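Local coordinates for protein acireductone dioxygenase (Bacillus anthracis, PDB 4QGL) that probably catalyses the oxidation of an acireductone by oxygen, giving the methionine precursor with iron and other products, including carbon monoxide, with nickel, at residues A[102-107]-A[143-148]. Residues are numbered along the deposited sequence; the frame is centred on the assembly and turned at random.
Sequences EHHHTD and PENARH. With CD (cadmium ion), chain B.
His103, His105 and His148 converge through their NE2 atoms on one cadmium ion, in the three-histidine, one-glutamate site of a cupin barrel; Glu109 and a water complete the coordination. Cadmium probably stands in for the iron or nickel of the working dioxygenase. His103 NE2 and His105 NE2 lie 2.4 and 2.3 Å from the metal, while His148 NE2, at the start of strand 148-151, stands somewhat farther at 2.6 Å. The His103 and His148 rings meet obliquely, planes 54° apart, and those of His105 and His148 approach rim to rim, CD2 of His105 lying near the plane of the His148 ring.

The backbones are joined by an antiparallel, hydrogen-bonded bridge between His103 and His148, which bond through N and O in both directions; farther along, Asn145 N, within a type II turn, donates to His105 O. Each ring is also held at ND1, on the side turned away from the metal, which helps to fix its rotation. His148 ND1 donates to Ala146 O at 2.7 Å, nearly within its own ring plane, whereas the ND1 atoms of His103 and His105 bond to Lys101 O and Val171 O. A water accepts from His105 N and lies within hydrogen-bonding reach of Pro143 O and Ala146 O.

Arg147 lies on the other side of segment 102-107, its chain bent at chi2, -74°, and again at chi3, so that the guanidinium lies over the His103 backbone. NE makes a salt bridge to Glu102 OE1, 2.6 Å away, through the anti lone pair, with a weak second bond from NH2; Glu102 reaches it with an extended chain. Tyr174 O takes a further bond from NH2, tying in the C-terminus. Arg147 NH1 donates to His104 ND1 at 3.2 Å, the donor standing 38° out of the imidazole plane.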
# COMPACT_ATOMS: atom_id res chain seq x y z
N GLU A 102 -7.37 -3.46 13.93
CA GLU A 102 -6.89 -2.10 14.02
C GLU A 102 -5.62 -2.08 14.86
O GLU A 102 -5.59 -2.55 15.99
CB GLU A 102 -7.96 -1.22 14.64
CG GLU A 102 -7.62 0.26 14.72
CD GLU A 102 -8.57 1.03 15.63
OE1 GLU A 102 -8.12 1.65 16.62
OE2 GLU A 102 -9.80 1.01 15.38
N HIS A 103 -4.57 -1.54 14.28
CA HIS A 103 -3.31 -1.34 15.00
C HIS A 103 -2.72 -0.05 14.55
O HIS A 103 -3.22 0.55 13.61
CB HIS A 103 -2.34 -2.49 14.71
CG HIS A 103 -2.08 -2.70 13.27
ND1 HIS A 103 -3.01 -3.28 12.42
CD2 HIS A 103 -1.04 -2.36 12.50
CE1 HIS A 103 -2.52 -3.31 11.20
NE2 HIS A 103 -1.32 -2.77 11.23
N HIS A 104 -1.69 0.40 15.25
CA HIS A 104 -0.77 1.39 14.69
C HIS A 104 0.67 0.90 14.69
O HIS A 104 0.94 -0.23 15.10
CB HIS A 104 -0.91 2.76 15.36
CG HIS A 104 -0.48 2.82 16.79
ND1 HIS A 104 -1.38 2.86 17.83
CD2 HIS A 104 0.75 2.93 17.34
CE1 HIS A 104 -0.72 2.95 18.97
NE2 HIS A 104 0.57 2.99 18.70
N HIS A 105 1.57 1.73 14.16
CA HIS A 105 3.03 1.51 14.25
C HIS A 105 3.75 2.79 14.69
O HIS A 105 3.26 3.89 14.45
CB HIS A 105 3.61 1.06 12.89
CG HIS A 105 2.81 0.01 12.19
ND1 HIS A 105 2.85 -1.32 12.55
CD2 HIS A 105 1.96 0.08 11.13
CE1 HIS A 105 2.06 -2.02 11.75
NE2 HIS A 105 1.48 -1.18 10.90
N THR A 106 4.95 2.65 15.28
CA THR A 106 5.81 3.80 15.62
C THR A 106 6.66 4.36 14.48
O THR A 106 7.32 5.38 14.67
CB THR A 106 6.79 3.46 16.73
OG1 THR A 106 7.46 2.24 16.38
CG2 THR A 106 6.05 3.33 18.06
N ASP A 107 6.67 3.68 13.34
CA ASP A 107 7.17 4.25 12.09
C ASP A 107 6.05 4.23 11.02
O ASP A 107 5.00 3.57 11.18
CB ASP A 107 8.43 3.48 11.59
CG ASP A 107 9.70 3.73 12.45
OD1 ASP A 107 9.80 4.82 13.09
OD2 ASP A 107 10.60 2.83 12.49
N PRO A 143 1.04 7.25 7.95
CA PRO A 143 1.82 7.90 9.00
C PRO A 143 1.89 7.17 10.35
O PRO A 143 1.00 6.40 10.73
CB PRO A 143 1.15 9.26 9.19
CG PRO A 143 -0.19 9.15 8.57
CD PRO A 143 -0.22 7.96 7.65
N GLU A 144 2.98 7.45 11.04
CA GLU A 144 3.22 6.88 12.33
C GLU A 144 2.07 7.32 13.22
O GLU A 144 1.55 8.42 13.09
CB GLU A 144 4.61 7.30 12.87
CG GLU A 144 4.73 8.73 13.35
CD GLU A 144 6.11 9.01 13.97
OE1 GLU A 144 7.00 8.14 13.90
OE2 GLU A 144 6.32 10.10 14.54
N ASN A 145 1.67 6.40 14.11
CA ASN A 145 0.60 6.58 15.13
C ASN A 145 -0.83 6.59 14.63
O ASN A 145 -1.75 6.65 15.44
CB ASN A 145 0.87 7.79 16.03
CG ASN A 145 2.26 7.77 16.61
OD1 ASN A 145 2.83 6.69 16.85
ND2 ASN A 145 2.85 8.96 16.79
N ALA A 146 -1.03 6.48 13.32
CA ALA A 146 -2.38 6.45 12.78
C ALA A 146 -2.96 5.04 12.89
O ALA A 146 -2.43 4.09 12.36
CB ALA A 146 -2.40 6.91 11.35
N ARG A 147 -4.10 4.95 13.57
CA ARG A 147 -4.84 3.69 13.66
C ARG A 147 -5.36 3.31 12.27
O ARG A 147 -5.93 4.15 11.56
CB ARG A 147 -5.97 3.81 14.65
CG ARG A 147 -5.55 4.30 16.03
CD ARG A 147 -4.80 3.24 16.85
NE ARG A 147 -5.62 2.07 17.27
CZ ARG A 147 -5.12 0.94 17.78
NH1 ARG A 147 -3.81 0.79 17.99
NH2 ARG A 147 -5.92 -0.05 18.08
N HIS A 148 -5.11 2.06 11.86
CA HIS A 148 -5.52 1.58 10.55
C HIS A 148 -5.62 0.05 10.53
O HIS A 148 -5.13 -0.58 11.45
CB HIS A 148 -4.55 2.10 9.48
CG HIS A 148 -3.17 1.58 9.60
ND1 HIS A 148 -2.30 2.02 10.57
CD2 HIS A 148 -2.51 0.63 8.91
CE1 HIS A 148 -1.16 1.36 10.47
NE2 HIS A 148 -1.27 0.50 9.48
CD CD B . -0.12 -1.84 9.42
O HOH W 1 0.63 3.73 12.04
O HOH W 2 -1.53 -2.92 7.88